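CrataBL (Crataeva tapia, PDB 4IHZ) is a beta-trefoil trypsin inhibitor, probably of Kunitz type, that probably also inhibits factor Xa more strongly and binds glucose and N-acetylglucosamine. Local coordinates at residues 2-16 with 152-164. Residues are numbered along the deposited sequence; the frame is centred on the assembly and turned at random. Where two conformers were deposited one is given.
Sequences ILTGVPYYILPSTSR and RDRPLAVRFTRAS
Arg159 reaches across from strand 158-162 to the turn that follows strand 8-12. From CB, chi1 of 57° sets CG between its own backbone N and carbonyl carbon, where it lies 3.5 Å from Leu11 O; CD then passes Pro12 O and Ser13 O at 3.6 and 3.7 Å. NE donates a bent bond (140°) to Pro12 O (2.9 Å), and NH2 a straighter one to Ser15 O (2.8 Å), which lies near the guanidinium plane, whereas NH2 approaches from above the Ser15 carbonyl plane. NH1 packs against Leu11 CD1 (3.7 Å). Leu11 CB and CD1 cover one face of the group, so two bonds and an apolar lid hold it against the type I turn Pro12-Ser15. Paired backbone bonds join Tyr9 with Thr161 and Leu11 with Arg159, and Ala163 N to Pro7 O extends the ladder. At that end Val6 CG1 sits over the Arg162 guanidinium, 3.4 Å from NE. On the face opposite Arg159 and Leu11, which Arg162 shares, Ile10 CG1 meets the edge of the Phe160 ring at CE1 (3.9 Å), and Ile2 CD1 touches CD2. The two chain ends thus close the beta-trefoil as an antiparallel pair, with Phe160 and Ile10 packed inward on strands 112-117 and 120-125.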
ATOM      1  N   ILE A   2     -24.608   5.243  -4.429  1.00 33.71           N
ATOM      2  CA  ILE A   2     -23.162   5.129  -4.431  1.00 31.16           C
ATOM      3  C   ILE A   2     -22.815   3.687  -4.790  1.00 30.52           C
ATOM      4  O   ILE A   2     -23.265   2.748  -4.134  1.00 30.70           O
ATOM      5  CB  ILE A   2     -22.599   5.530  -3.044  1.00 30.73           C
ATOM      6  CG1 ILE A   2     -23.169   6.907  -2.630  1.00 32.00           C
ATOM      7  CG2 ILE A   2     -21.077   5.505  -3.060  1.00 30.45           C
ATOM      8  CD1 ILE A   2     -22.951   7.266  -1.159  1.00 33.82           C
ATOM      9  N   LEU A   3     -22.058   3.510  -5.866  1.00 29.51           N
ATOM     10  CA  LEU A   3     -21.784   2.178  -6.393  1.00 30.14           C
ATOM     11  C   LEU A   3     -20.439   1.640  -5.942  1.00 29.86           C
ATOM     12  O   LEU A   3     -19.462   2.375  -5.877  1.00 28.21           O
ATOM     13  CB  LEU A   3     -21.845   2.193  -7.911  1.00 30.82           C
ATOM     14  CG  LEU A   3     -23.191   2.649  -8.486  1.00 32.99           C
ATOM     15  CD1 LEU A   3     -23.064   2.925  -9.976  1.00 35.68           C
ATOM     16  CD2 LEU A   3     -24.260   1.572  -8.195  1.00 35.44           C
ATOM     17  N   THR A   4     -20.394   0.350  -5.622  1.00 29.26           N
ATOM     18  CA  THR A   4     -19.149  -0.305  -5.250  1.00 29.15           C
ATOM     19  C   THR A   4     -18.177  -0.303  -6.416  1.00 28.60           C
ATOM     20  O   THR A   4     -18.591  -0.491  -7.553  1.00 29.44           O
ATOM     21  CB  THR A   4     -19.450  -1.760  -4.840  1.00 29.82           C
ATOM     22  OG1 THR A   4     -20.288  -1.743  -3.681  1.00 31.86           O
ATOM     23  CG2 THR A   4     -18.169  -2.544  -4.535  1.00 31.02           C
ATOM     24  N   GLY A   5     -16.895  -0.043  -6.131  1.00 27.99           N
ATOM     25  CA  GLY A   5     -15.838  -0.164  -7.138  1.00 27.87           C
ATOM     26  C   GLY A   5     -15.841   0.908  -8.227  1.00 28.59           C
ATOM     27  O   GLY A   5     -15.219   0.729  -9.288  1.00 31.09           O
ATOM     28  N   VAL A   6     -16.605   1.969  -7.992  1.00 25.40           N
ATOM     29  CA  VAL A   6     -16.746   3.102  -8.896  1.00 23.65           C
ATOM     30  C   VAL A   6     -16.101   4.298  -8.173  1.00 20.59           C
ATOM     31  O   VAL A   6     -16.348   4.523  -6.996  1.00 19.74           O
ATOM     32  CB  VAL A   6     -18.237   3.418  -9.168  1.00 24.71           C
ATOM     33  CG1 VAL A   6     -18.408   4.788  -9.900  1.00 25.17           C
ATOM     34  CG2 VAL A   6     -18.848   2.287  -9.992  1.00 26.66           C
ATOM     35  N   PRO A   7     -15.257   5.069  -8.876  1.00 20.34           N
ATOM     36  CA  PRO A   7     -14.556   6.151  -8.202  1.00 18.42           C
ATOM     37  C   PRO A   7     -15.449   7.376  -8.013  1.00 18.25           C
ATOM     38  O   PRO A   7     -16.211   7.748  -8.908  1.00 17.21           O
ATOM     39  CB  PRO A   7     -13.430   6.514  -9.168  1.00 18.78           C
ATOM     40  CG  PRO A   7     -13.954   6.088 -10.530  1.00 21.52           C
ATOM     41  CD  PRO A   7     -14.780   4.832 -10.236  1.00 20.80           C
ATOM     42  N   TYR A   8     -15.324   7.991  -6.848  1.00 17.57           N
ATOM     43  CA  TYR A   8     -16.048   9.229  -6.509  1.00 18.47           C
ATOM     44  C   TYR A   8     -15.123  10.262  -5.946  1.00 17.60           C
ATOM     45  O   TYR A   8     -14.224   9.934  -5.210  1.00 17.56           O
ATOM     46  CB  TYR A   8     -17.117   8.961  -5.438  1.00 19.06           C
ATOM     47  CG  TYR A   8     -18.242   8.116  -5.971  1.00 20.40           C
ATOM     48  CD1 TYR A   8     -19.367   8.698  -6.546  1.00 22.01           C
ATOM     49  CD2 TYR A   8     -18.183   6.736  -5.870  1.00 21.46           C
ATOM     50  CE1 TYR A   8     -20.395   7.890  -7.058  1.00 21.23           C
ATOM     51  CE2 TYR A   8     -19.190   5.925  -6.391  1.00 23.48           C
ATOM     52  CZ  TYR A   8     -20.304   6.516  -6.941  1.00 23.09           C
ATOM     53  OH  TYR A   8     -21.296   5.707  -7.470  1.00 25.90           O
ATOM     54  N   TYR A   9     -15.348  11.520  -6.300  1.00 16.87           N
ATOM     55  CA  TYR A   9     -14.740  12.611  -5.546  1.00 16.47           C
ATOM     56  C   TYR A   9     -15.555  12.962  -4.327  1.00 17.06           C
ATOM     57  O   TYR A   9     -16.777  13.173  -4.423  1.00 18.17           O
ATOM     58  CB  TYR A   9     -14.644  13.845  -6.432  1.00 15.84           C
ATOM     59  CG  TYR A   9     -13.755  13.698  -7.624  1.00 16.48           C
ATOM     60  CD1 TYR A   9     -12.373  13.820  -7.487  1.00 16.26           C
ATOM     61  CD2 TYR A   9     -14.286  13.422  -8.882  1.00 17.73           C
ATOM     62  CE1 TYR A   9     -11.550  13.704  -8.601  1.00 18.35           C
ATOM     63  CE2 TYR A   9     -13.465  13.287 -10.006  1.00 18.80           C
ATOM     64  CZ  TYR A   9     -12.097  13.424  -9.831  1.00 20.85           C
ATOM     65  OH  TYR A   9     -11.246  13.340 -10.890  1.00 20.94           O
ATOM     66  N   ILE A  10     -14.898  13.029  -3.172  1.00 16.05           N
ATOM     67  CA  ILE A  10     -15.521  13.519  -1.943  1.00 17.25           C
ATOM     68  C   ILE A  10     -15.394  15.039  -1.937  1.00 17.18           C
ATOM     69  O   ILE A  10     -14.295  15.595  -2.042  1.00 17.26           O
ATOM     70  CB  ILE A  10     -14.825  12.934  -0.692  1.00 16.76           C
ATOM     71  CG1 ILE A  10     -14.925  11.400  -0.697  1.00 18.36           C
ATOM     72  CG2 ILE A  10     -15.464  13.587   0.589  1.00 18.02           C
ATOM     73  CD1 ILE A  10     -13.988  10.768   0.334  1.00 20.66           C
ATOM     74  N   LEU A  11     -16.529  15.729  -1.846  1.00 16.68           N
ATOM     75  CA  LEU A  11     -16.496  17.187  -1.890  1.00 17.98           C
ATOM     76  C   LEU A  11     -17.326  17.737  -0.751  1.00 18.30           C
ATOM     77  O   LEU A  11     -18.343  17.137  -0.405  1.00 17.95           O
ATOM     78  CB  LEU A  11     -17.072  17.676  -3.225  1.00 18.98           C
ATOM     79  CG  LEU A  11     -16.143  17.331  -4.401  1.00 19.51           C
ATOM     80  CD1 LEU A  11     -16.942  17.321  -5.661  1.00 24.16           C
ATOM     81  CD2 LEU A  11     -15.014  18.395  -4.482  1.00 20.78           C
ATOM     82  N   PRO A  12     -16.914  18.875  -0.159  1.00 17.46           N
ATOM     83  CA  PRO A  12     -17.832  19.537   0.774  1.00 18.89           C
ATOM     84  C   PRO A  12     -19.164  19.829   0.089  1.00 20.08           C
ATOM     85  O   PRO A  12     -19.227  20.095  -1.112  1.00 20.83           O
ATOM     86  CB  PRO A  12     -17.110  20.848   1.092  1.00 20.02           C
ATOM     87  CG  PRO A  12     -15.630  20.581   0.702  1.00 18.68           C
ATOM     88  CD  PRO A  12     -15.773  19.740  -0.503  1.00 18.00           C
ATOM     89  N   SER A  13     -20.236  19.760   0.877  1.00 21.24           N
ATOM     90  CA  SER A  13     -21.565  19.948   0.328  1.00 23.22           C
ATOM     91  C   SER A  13     -21.744  21.291  -0.342  1.00 24.87           C
ATOM     92  O   SER A  13     -22.532  21.384  -1.281  1.00 26.22           O
ATOM     93  CB  SER A  13     -22.595  19.727   1.424  1.00 23.87           C
ATOM     94  OG  SER A  13     -22.702  18.327   1.586  0.52 24.67           O
ATOM     95  N   THR A  14     -21.043  22.322   0.144  1.00 25.13           N
ATOM     96  CA  THR A  14     -21.186  23.656  -0.435  1.00 27.74           C
ATOM     97  C   THR A  14     -19.910  24.302  -0.988  1.00 28.24           C
ATOM     98  O   THR A  14     -19.801  25.548  -1.015  1.00 29.65           O
ATOM     99  CB  THR A  14     -21.844  24.634   0.540  1.00 29.16           C
ATOM    100  OG1 THR A  14     -20.974  24.845   1.657  1.00 30.12           O
ATOM    101  CG2 THR A  14     -23.203  24.098   1.019  1.00 30.29           C
ATOM    102  N   SER A  15     -18.970  23.471  -1.450  1.00 27.32           N
ATOM    103  CA  SER A  15     -17.655  23.961  -1.901  1.00 27.27           C
ATOM    104  C   SER A  15     -17.160  23.064  -3.029  1.00 25.74           C
ATOM    105  O   SER A  15     -17.581  21.909  -3.119  1.00 25.39           O
ATOM    106  CB  SER A  15     -16.675  23.858  -0.724  1.00 28.42           C
ATOM    107  OG  SER A  15     -15.343  23.919  -1.129  1.00 30.74           O
ATOM    108  N   ARG A  16     -16.251  23.585  -3.858  1.00 24.08           N
ATOM    109  CA  ARG A  16     -15.617  22.790  -4.900  1.00 23.23           C
ATOM    110  C   ARG A  16     -14.230  22.326  -4.468  1.00 21.20           C
ATOM    111  O   ARG A  16     -13.536  21.709  -5.257  1.00 22.48           O
ATOM    112  CB  ARG A  16     -15.417  23.592  -6.203  1.00 24.99           C
ATOM    113  CG  ARG A  16     -16.691  24.103  -6.834  1.00 30.55           C
ATOM    114  CD  ARG A  16     -16.402  24.627  -8.246  1.00 39.08           C
ATOM    115  NE  ARG A  16     -15.632  25.881  -8.290  1.00 45.05           N
ATOM    116  CZ  ARG A  16     -14.304  25.984  -8.457  1.00 47.37           C
ATOM    117  NH1 ARG A  16     -13.521  24.895  -8.560  1.00 47.12           N
ATOM    118  NH2 ARG A  16     -13.742  27.196  -8.500  1.00 47.48           N
ATOM    119  N   ARG A 152     -13.014  13.806  14.543  1.00 25.20           N
ATOM    120  CA  ARG A 152     -13.102  14.511  15.819  1.00 27.60           C
ATOM    121  C   ARG A 152     -14.505  14.958  16.141  1.00 29.58           C
ATOM    122  O   ARG A 152     -14.692  15.983  16.849  1.00 31.08           O
ATOM    123  CB  ARG A 152     -12.111  15.671  15.849  1.00 27.54           C
ATOM    124  CG  ARG A 152     -10.692  15.175  15.726  1.00 29.00           C
ATOM    125  CD  ARG A 152      -9.627  16.200  16.021  1.00 34.10           C
ATOM    126  NE  ARG A 152      -8.335  15.697  15.561  1.00 31.96           N
ATOM    127  CZ  ARG A 152      -7.246  16.442  15.401  1.00 31.14           C
ATOM    128  NH1 ARG A 152      -7.262  17.746  15.704  1.00 29.88           N
ATOM    129  NH2 ARG A 152      -6.136  15.882  14.945  1.00 24.17           N
ATOM    130  N   ASP A 153     -15.471  14.163  15.669  1.00 28.87           N
ATOM    131  CA  ASP A 153     -16.902  14.337  15.966  1.00 32.43           C
ATOM    132  C   ASP A 153     -17.545  15.691  15.644  1.00 31.95           C
ATOM    133  O   ASP A 153     -18.584  16.045  16.225  1.00 33.04           O
ATOM    134  CB  ASP A 153     -17.240  13.865  17.384  1.00 34.31           C
ATOM    135  CG  ASP A 153     -17.495  12.374  17.437  1.00 39.01           C
ATOM    136  OD1 ASP A 153     -18.254  11.851  16.559  1.00 40.00           O
ATOM    137  OD2 ASP A 153     -16.929  11.740  18.351  1.00 45.05           O
ATOM    138  N   ARG A 154     -16.934  16.435  14.721  1.00 31.19           N
ATOM    139  CA  ARG A 154     -17.532  17.653  14.114  1.00 31.05           C
ATOM    140  C   ARG A 154     -17.683  17.418  12.610  1.00 28.88           C
ATOM    141  O   ARG A 154     -16.729  17.604  11.845  1.00 29.70           O
ATOM    142  CB  ARG A 154     -16.640  18.859  14.375  1.00 31.67           C
ATOM    143  CG  ARG A 154     -16.496  19.155  15.852  1.00 38.19           C
ATOM    144  CD  ARG A 154     -15.566  20.323  16.103  1.00 44.25           C
ATOM    145  NE  ARG A 154     -14.146  19.981  15.945  1.00 46.08           N
ATOM    146  CZ  ARG A 154     -13.395  19.400  16.878  1.00 47.48           C
ATOM    147  NH1 ARG A 154     -13.920  19.029  18.042  1.00 47.67           N
ATOM    148  NH2 ARG A 154     -12.105  19.172  16.648  1.00 45.85           N
ATOM    149  N   PRO A 155     -18.855  16.949  12.178  1.00 27.32           N
ATOM    150  CA  PRO A 155     -18.856  16.399  10.824  1.00 25.51           C
ATOM    151  C   PRO A 155     -18.746  17.447   9.730  1.00 24.47           C
ATOM    152  O   PRO A 155     -19.327  18.527   9.844  1.00 24.40           O
ATOM    153  CB  PRO A 155     -20.189  15.676  10.725  1.00 26.47           C
ATOM    154  CG  PRO A 155     -21.078  16.375  11.732  1.00 27.76           C
ATOM    155  CD  PRO A 155     -20.165  16.830  12.850  1.00 29.25           C
ATOM    156  N   LEU A 156     -17.977  17.107   8.705  1.00 22.27           N
ATOM    157  CA  LEU A 156     -18.005  17.852   7.449  1.00 21.88           C
ATOM    158  C   LEU A 156     -19.132  17.299   6.587  1.00 21.70           C
ATOM    159  O   LEU A 156     -19.143  16.106   6.252  1.00 21.39           O
ATOM    160  CB  LEU A 156     -16.661  17.685   6.710  1.00 22.44           C
ATOM    161  CG  LEU A 156     -16.625  18.377   5.336  1.00 22.68           C
ATOM    162  CD1 LEU A 156     -16.724  19.888   5.411  1.00 27.39           C
ATOM    163  CD2 LEU A 156     -15.349  17.940   4.610  1.00 22.98           C
ATOM    164  N   ALA A 157     -20.099  18.138   6.215  1.00 20.48           N
ATOM    165  CA  ALA A 157     -21.090  17.689   5.224  1.00 20.61           C
ATOM    166  C   ALA A 157     -20.458  17.516   3.846  1.00 19.63           C
ATOM    167  O   ALA A 157     -19.817  18.445   3.327  1.00 19.66           O
ATOM    168  CB  ALA A 157     -22.253  18.674   5.113  1.00 20.79           C
ATOM    169  N   VAL A 158     -20.686  16.349   3.262  1.00 19.30           N
ATOM    170  CA  VAL A 158     -20.085  16.034   1.965  1.00 18.78           C
ATOM    171  C   VAL A 158     -21.095  15.489   0.990  1.00 20.32           C
ATOM    172  O   VAL A 158     -22.185  15.008   1.350  1.00 19.40           O
ATOM    173  CB  VAL A 158     -18.880  14.994   2.072  1.00 18.59           C
ATOM    174  CG1 VAL A 158     -17.747  15.571   2.951  1.00 17.95           C
ATOM    175  CG2 VAL A 158     -19.374  13.598   2.613  1.00 19.71           C
ATOM    176  N   ARG A 159     -20.691  15.571  -0.276  1.00 18.61           N
ATOM    177  CA  ARG A 159     -21.402  15.002  -1.389  1.00 19.86           C
ATOM    178  C   ARG A 159     -20.382  14.205  -2.190  1.00 19.09           C
ATOM    179  O   ARG A 159     -19.166  14.338  -1.981  1.00 19.17           O
ATOM    180  CB  ARG A 159     -21.991  16.135  -2.237  1.00 20.23           C
ATOM    181  CG  ARG A 159     -20.916  17.131  -2.748  1.00 21.94           C
ATOM    182  CD  ARG A 159     -21.568  18.429  -3.310  1.00 23.50           C
ATOM    183  NE  ARG A 159     -20.532  19.411  -3.657  1.00 24.75           N
ATOM    184  CZ  ARG A 159     -19.944  19.506  -4.847  1.00 27.18           C
ATOM    185  NH1 ARG A 159     -20.329  18.730  -5.865  1.00 28.16           N
ATOM    186  NH2 ARG A 159     -18.982  20.404  -5.046  1.00 27.44           N
ATOM    187  N   PHE A 160     -20.869  13.408  -3.126  1.00 19.92           N
ATOM    188  CA  PHE A 160     -19.989  12.520  -3.876  1.00 20.52           C
ATOM    189  C   PHE A 160     -20.260  12.707  -5.349  1.00 22.10           C
ATOM    190  O   PHE A 160     -21.402  12.597  -5.796  1.00 24.36           O
ATOM    191  CB  PHE A 160     -20.209  11.062  -3.479  1.00 19.90           C
ATOM    192  CG  PHE A 160     -20.069  10.812  -1.999  1.00 20.72           C
ATOM    193  CD1 PHE A 160     -18.809  10.763  -1.413  1.00 19.51           C
ATOM    194  CD2 PHE A 160     -21.197  10.659  -1.178  1.00 23.56           C
ATOM    195  CE1 PHE A 160     -18.659  10.542  -0.047  1.00 18.94           C
ATOM    196  CE2 PHE A 160     -21.062  10.430   0.193  1.00 21.16           C
ATOM    197  CZ  PHE A 160     -19.791  10.364   0.771  1.00 20.61           C
ATOM    198  N   THR A 161     -19.218  13.036  -6.092  1.00 19.78           N
ATOM    199  CA  THR A 161     -19.355  13.203  -7.521  1.00 20.29           C
ATOM    200  C   THR A 161     -18.686  12.026  -8.207  1.00 19.84           C
ATOM    201  O   THR A 161     -17.482  11.807  -7.996  1.00 18.93           O
ATOM    202  CB  THR A 161     -18.705  14.545  -7.951  1.00 19.93           C
ATOM    203  OG1 THR A 161     -19.487  15.627  -7.427  1.00 22.39           O
ATOM    204  CG2 THR A 161     -18.657  14.688  -9.468  1.00 21.52           C
ATOM    205  N   ARG A 162     -19.420  11.302  -9.043  1.00 20.59           N
ATOM    206  CA  ARG A 162     -18.833  10.165  -9.748  1.00 20.46           C
ATOM    207  C   ARG A 162     -17.762  10.681 -10.687  1.00 20.01           C
ATOM    208  O   ARG A 162     -17.981  11.683 -11.379  1.00 20.07           O
ATOM    209  CB  ARG A 162     -19.908   9.393 -10.523  1.00 22.16           C
ATOM    210  CG  ARG A 162     -19.335   8.206 -11.258  1.00 25.01           C
ATOM    211  CD  ARG A 162     -20.421   7.364 -11.909  1.00 29.19           C
ATOM    212  NE  ARG A 162     -19.785   6.272 -12.645  1.00 32.56           N
ATOM    213  CZ  ARG A 162     -20.352   5.093 -12.906  1.00 36.23           C
ATOM    214  NH1 ARG A 162     -21.588   4.828 -12.482  1.00 39.48           N
ATOM    215  NH2 ARG A 162     -19.665   4.164 -13.569  1.00 36.81           N
ATOM    216  N   ALA A 163     -16.591  10.047 -10.656  1.00 19.09           N
ATOM    217  CA  ALA A 163     -15.476  10.416 -11.538  1.00 18.98           C
ATOM    218  C   ALA A 163     -15.591   9.637 -12.802  1.00 20.80           C
ATOM    219  O   ALA A 163     -15.939   8.473 -12.776  1.00 21.58           O
ATOM    220  CB  ALA A 163     -14.151  10.089 -10.884  1.00 18.66           C
ATOM    221  N   SER A 164     -15.310  10.296 -13.918  1.00 20.43           N
ATOM    222  CA  SER A 164     -15.366   9.629 -15.179  1.00 22.13           C
ATOM    223  C   SER A 164     -14.282  10.206 -16.097  1.00 22.76           C
ATOM    224  O   SER A 164     -14.158   9.653 -17.212  1.00 22.55           O
ATOM    225  CB  SER A 164     -16.775   9.703 -15.781  1.00 24.60           C
ATOM    226  OG  SER A 164     -17.160  11.042 -16.025  1.00 27.47           O
TER